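Local coordinates for protein sugar ABC transporter (Agrobacterium radiobacter, PDB 4RXT) that binds an arabinopyranose sugar between its two lobes and probably serves as the solute-binding component of a carbohydrate ABC transporter, at residues A3-T15 against G34-T46. Residues are numbered along the deposited sequence; the frame is centred on the assembly and turned at random.
With ARA (alpha-L-arabinopyranose), chain B.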
loop_
_atom_site.group_PDB
_atom_site.type_symbol
_atom_site.label_atom_id
_atom_site.label_comp_id
_atom_site.label_asym_id
_atom_site.label_seq_id
_atom_site.Cartn_x
_atom_site.Cartn_y
_atom_site.Cartn_z
ATOM N N ALA A 3 -5.083 20.513 27.904
ATOM C CA ALA A 3 -4.850 21.580 26.948
ATOM C C ALA A 3 -4.128 21.109 25.701
ATOM O O ALA A 3 -3.564 21.921 24.986
ATOM C CB ALA A 3 -4.055 22.704 27.593
ATOM N N GLU A 4 -4.114 19.802 25.458
ATOM C CA GLU A 4 -3.479 19.284 24.257
ATOM C C GLU A 4 -4.437 18.305 23.667
ATOM O O GLU A 4 -4.969 17.450 24.362
ATOM C CB GLU A 4 -2.115 18.696 24.617
ATOM C CG GLU A 4 -1.743 17.415 23.930
ATOM C CD GLU A 4 -0.430 16.857 24.431
ATOM O OE1 GLU A 4 0.636 17.445 24.145
ATOM O OE2 GLU A 4 -0.505 15.821 25.135
ATOM N N VAL A 5 -4.745 18.532 22.402
ATOM C CA VAL A 5 -5.754 17.752 21.727
ATOM C C VAL A 5 -5.251 16.353 21.432
ATOM O O VAL A 5 -4.043 16.062 21.464
ATOM C CB VAL A 5 -6.314 18.453 20.462
ATOM C CG1 VAL A 5 -6.910 19.813 20.826
ATOM C CG2 VAL A 5 -5.259 18.547 19.383
ATOM N N THR A 6 -6.224 15.470 21.257
ATOM C CA THR A 6 -6.010 14.079 20.895
ATOM C C THR A 6 -6.456 13.839 19.455
ATOM O O THR A 6 -7.576 14.173 19.055
ATOM C CB THR A 6 -6.749 13.108 21.853
ATOM O OG1 THR A 6 -6.313 13.337 23.209
ATOM C CG2 THR A 6 -6.486 11.669 21.460
ATOM N N ILE A 7 -5.551 13.265 18.673
ATOM C CA ILE A 7 -5.803 12.877 17.272
ATOM C C ILE A 7 -5.292 11.443 17.074
ATOM O O ILE A 7 -4.111 11.233 16.807
ATOM C CB ILE A 7 -5.164 13.880 16.265
ATOM C CG1 ILE A 7 -5.680 15.286 16.543
ATOM C CG2 ILE A 7 -5.483 13.431 14.841
ATOM C CD1 ILE A 7 -5.079 16.374 15.673
ATOM N N PRO A 8 -6.176 10.452 17.268
ATOM C CA PRO A 8 -5.821 9.083 16.975
ATOM C C PRO A 8 -5.525 8.853 15.499
ATOM O O PRO A 8 -6.100 9.514 14.624
ATOM C CB PRO A 8 -7.059 8.279 17.367
ATOM C CG PRO A 8 -7.876 9.193 18.198
ATOM C CD PRO A 8 -7.573 10.550 17.688
ATOM N N ILE A 9 -4.656 7.889 15.257
ATOM C CA ILE A 9 -4.431 7.349 13.914
ATOM C C ILE A 9 -4.794 5.865 13.937
ATOM O O ILE A 9 -4.375 5.119 14.848
ATOM C CB ILE A 9 -2.972 7.550 13.404
ATOM C CG1 ILE A 9 -2.868 7.094 11.938
ATOM C CG2 ILE A 9 -1.916 6.944 14.351
ATOM C CD1 ILE A 9 -1.655 7.673 11.224
ATOM N N ILE A 10 -5.588 5.475 12.945
ATOM C CA ILE A 10 -6.089 4.115 12.826
ATOM C C ILE A 10 -5.549 3.554 11.532
ATOM O O ILE A 10 -5.916 3.984 10.444
ATOM C CB ILE A 10 -7.643 4.064 12.809
ATOM C CG1 ILE A 10 -8.206 4.747 14.055
ATOM C CG2 ILE A 10 -8.136 2.612 12.697
ATOM C CD1 ILE A 10 -9.698 4.981 14.010
ATOM N N VAL A 11 -4.656 2.588 11.659
ATOM C CA VAL A 11 -4.044 1.935 10.515
ATOM C C VAL A 11 -4.744 0.622 10.200
ATOM O O VAL A 11 -5.575 0.166 10.988
ATOM C CB VAL A 11 -2.544 1.726 10.702
ATOM C CG1 VAL A 11 -1.850 3.087 10.853
ATOM C CG2 VAL A 11 -2.268 0.820 11.901
ATOM N N LYS A 12 -4.447 0.036 9.037
ATOM C CA LYS A 12 -5.103 -1.244 8.663
ATOM C C LYS A 12 -4.606 -2.431 9.502
ATOM O O LYS A 12 -5.333 -3.386 9.703
ATOM C CB LYS A 12 -4.872 -1.585 7.184
ATOM C CG LYS A 12 -5.381 -0.567 6.182
ATOM C CD LYS A 12 -5.331 -1.130 4.783
ATOM C CE LYS A 12 -5.769 -0.139 3.729
ATOM N NZ LYS A 12 -5.862 -0.826 2.405
ATOM N N ASP A 13 -3.314 -2.426 9.880
ATOM C CA ASP A 13 -2.717 -3.606 10.521
ATOM C C ASP A 13 -1.436 -3.178 11.230
ATOM O O ASP A 13 -0.438 -2.865 10.595
ATOM C CB ASP A 13 -2.420 -4.692 9.469
ATOM C CG ASP A 13 -1.754 -5.979 10.069
ATOM O OD1 ASP A 13 -1.378 -5.996 11.266
ATOM O OD2 ASP A 13 -1.563 -6.967 9.332
ATOM N N THR A 14 -1.483 -3.178 12.552
ATOM C CA THR A 14 -0.340 -2.719 13.366
ATOM C C THR A 14 0.894 -3.620 13.324
ATOM O O THR A 14 1.954 -3.187 13.751
ATOM C CB THR A 14 -0.757 -2.549 14.844
ATOM O OG1 THR A 14 -1.199 -3.821 15.367
ATOM C CG2 THR A 14 -1.852 -1.480 14.995
ATOM N N THR A 15 0.748 -4.846 12.827
ATOM C CA THR A 15 1.848 -5.813 12.718
ATOM C C THR A 15 2.655 -5.721 11.422
ATOM O O THR A 15 3.655 -6.395 11.263
ATOM C CB THR A 15 1.323 -7.265 12.846
ATOM O OG1 THR A 15 0.598 -7.642 11.667
ATOM C CG2 THR A 15 0.415 -7.420 14.072
ATOM N N GLY A 34 2.913 18.853 19.457
ATOM C CA GLY A 34 2.222 18.832 20.741
ATOM C C GLY A 34 0.793 18.330 20.671
ATOM O O GLY A 34 -0.138 18.988 21.155
ATOM N N VAL A 35 0.655 17.139 20.108
ATOM C CA VAL A 35 -0.629 16.455 19.975
ATOM C C VAL A 35 -0.458 15.039 20.542
ATOM O O VAL A 35 0.558 14.391 20.300
ATOM C CB VAL A 35 -1.072 16.383 18.493
ATOM C CG1 VAL A 35 -2.374 15.602 18.324
ATOM C CG2 VAL A 35 -1.273 17.784 17.931
ATOM N N LYS A 36 -1.426 14.576 21.310
ATOM C CA LYS A 36 -1.450 13.184 21.772
ATOM C C LYS A 36 -1.970 12.342 20.581
ATOM O O LYS A 36 -3.035 12.621 20.008
ATOM C CB LYS A 36 -2.406 13.030 22.978
ATOM C CG LYS A 36 -2.624 11.609 23.550
ATOM C CD LYS A 36 -3.987 11.395 24.243
ATOM C CE LYS A 36 -4.156 9.973 24.727
ATOM N NZ LYS A 36 -5.413 9.754 25.527
ATOM N N VAL A 37 -1.199 11.334 20.166
ATOM C CA VAL A 37 -1.545 10.491 19.017
ATOM C C VAL A 37 -1.594 9.010 19.421
ATOM O O VAL A 37 -0.610 8.267 19.289
ATOM C CB VAL A 37 -0.571 10.723 17.836
ATOM C CG1 VAL A 37 -0.934 9.836 16.667
ATOM C CG2 VAL A 37 -0.565 12.191 17.403
ATOM N N PRO A 38 -2.766 8.570 19.897
ATOM C CA PRO A 38 -2.951 7.151 20.085
ATOM C C PRO A 38 -2.789 6.399 18.789
ATOM O O PRO A 38 -3.254 6.839 17.762
ATOM C CB PRO A 38 -4.406 7.023 20.606
ATOM C CG PRO A 38 -4.790 8.392 21.085
ATOM C CD PRO A 38 -3.954 9.358 20.298
ATOM N N GLU A 39 -2.114 5.264 18.858
ATOM C CA GLU A 39 -1.780 4.461 17.689
ATOM C C GLU A 39 -2.672 3.227 17.706
ATOM O O GLU A 39 -2.477 2.298 18.489
ATOM C CB GLU A 39 -0.297 4.092 17.740
ATOM C CG GLU A 39 0.618 5.307 17.682
ATOM C CD GLU A 39 2.103 5.003 17.778
ATOM O OE1 GLU A 39 2.529 3.853 17.514
ATOM O OE2 GLU A 39 2.883 5.936 18.073
ATOM N N LEU A 40 -3.659 3.257 16.825
ATOM C CA LEU A 40 -4.784 2.331 16.824
ATOM C C LEU A 40 -4.810 1.473 15.575
ATOM O O LEU A 40 -4.265 1.856 14.531
ATOM C CB LEU A 40 -6.115 3.073 16.949
ATOM C CG LEU A 40 -6.266 4.052 18.123
ATOM C CD1 LEU A 40 -7.656 4.668 18.109
ATOM C CD2 LEU A 40 -5.959 3.399 19.467
ATOM N N GLY A 41 -5.473 0.322 15.682
ATOM C CA GLY A 41 -5.623 -0.550 14.531
ATOM C C GLY A 41 -5.759 -2.017 14.915
ATOM O O GLY A 41 -5.356 -2.435 16.014
ATOM N N ALA A 42 -6.385 -2.780 14.017
ATOM C CA ALA A 42 -6.499 -4.211 14.138
ATOM C C ALA A 42 -5.152 -4.825 13.779
ATOM O O ALA A 42 -4.183 -4.112 13.457
ATOM C CB ALA A 42 -7.631 -4.749 13.246
ATOM N N GLN A 43 -5.093 -6.147 13.859
ATOM C CA GLN A 43 -3.813 -6.891 13.644
ATOM C C GLN A 43 -3.905 -7.690 12.339
ATOM O O GLN A 43 -3.150 -8.632 12.096
ATOM C CB GLN A 43 -3.521 -7.796 14.826
ATOM C CG GLN A 43 -2.956 -7.079 16.044
ATOM C CD GLN A 43 -3.942 -6.094 16.643
ATOM O OE1 GLN A 43 -3.677 -4.875 16.700
ATOM N NE2 GLN A 43 -5.083 -6.608 17.096
ATOM N N ALA A 44 -4.842 -7.292 11.478
ATOM C CA ALA A 44 -4.951 -7.872 10.150
ATOM C C ALA A 44 -5.702 -6.893 9.278
ATOM O O ALA A 44 -6.712 -6.351 9.706
ATOM C CB ALA A 44 -5.675 -9.200 10.165
ATOM N N GLU A 45 -5.250 -6.716 8.040
ATOM C CA GLU A 45 -5.975 -5.870 7.057
ATOM C C GLU A 45 -7.376 -6.438 6.736
ATOM O O GLU A 45 -8.320 -5.714 6.341
ATOM C CB GLU A 45 -5.191 -5.700 5.740
ATOM C CG GLU A 45 -3.857 -5.009 5.901
ATOM C CD GLU A 45 -3.324 -4.329 4.648
ATOM O OE1 GLU A 45 -3.874 -4.506 3.544
ATOM O OE2 GLU A 45 -2.297 -3.648 4.819
ATOM N N THR A 46 -7.516 -7.738 6.896
ATOM C CA THR A 46 -8.762 -8.433 6.595
ATOM C C THR A 46 -9.782 -8.315 7.710
ATOM O O THR A 46 -10.937 -8.717 7.542
ATOM C CB THR A 46 -8.483 -9.934 6.353
ATOM O OG1 THR A 46 -7.753 -10.476 7.472
ATOM C CG2 THR A 46 -7.678 -10.113 5.097
HETATM C C1 ARA B . 0.576 -1.008 1.246
HETATM C C2 ARA B . -0.774 -0.417 0.794
HETATM C C3 ARA B . -1.808 -0.632 1.887
HETATM C C4 ARA B . -1.868 -2.104 2.329
HETATM C C5 ARA B . -0.701 -2.862 1.852
HETATM O O1 ARA B . 1.040 -1.165 -0.089
HETATM O O2 ARA B . -0.657 0.997 0.551
HETATM O O3 ARA B . -3.065 -0.108 1.424
HETATM O O4 ARA B . -2.916 -2.838 1.692
HETATM O O5 ARA B . 0.568 -2.204 2.014
HETATM O O HOH W 1 -2.819 20.208 21.034
HETATM O O HOH W 2 -7.532 -1.550 11.682
HETATM O O HOH W 3 -6.296 -3.490 2.587
HETATM O O HOH W 4 -1.637 -9.584 9.760
HETATM O O HOH W 5 -0.448 -10.317 12.570
#
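E45 OE1 is held by arabinose O4, which donates to it at 2.7 Å, and by a water that accepts from K12 NZ and can donate to OE1, though it has other acceptors in reach. NZ itself donates to arabinose O3 at 3.0 Å. K12 NZ and E45 OE1 stay 4.3 Å apart, too far for a salt bridge, so the sugar and the water probably mediate the attraction between the two charges. The lysine reaches this point because its chain runs extended beyond CG, and its CD lies 3.8 Å from E45 CD where the two side chains pass at a slant. W19 fixes the other glutamate oxygen, OE2, and D93 lies near K12 as a weak ion pair.

Behind the pocket, D13 closes an Asx turn: T15 N and T15 OG1 reach OD1 from the same face of the carboxylate, the backbone donor 41° out of plane. A water joins D13 OD2 to Q43 O, and T14 N donates to A42 O. Parallel pairing follows, with L40 N bonded to I9 O at 2.8 Å and V11 N to L40 O. P8 CB and I10 CG1 pack on L40, whereas I9 CG2 meets V37 CG1 at 3.8 Å on the other side of the sheet. Farther back, I7 N donates to K36 O (2.9 Å), and V35 CG1, anti to its own N (chi1 177°), lies against I7 CG1.

Strands 9-11 and 39-41, linked through helix 17-33, form the first beta-alpha-beta unit of this periplasmic-binding-protein lobe; 39-41 is one of the two outer strands of the sheet. I10 and L40 face helix 48-60, I9 faces helix 17-33, and V35 and V37 touch helix 249-264.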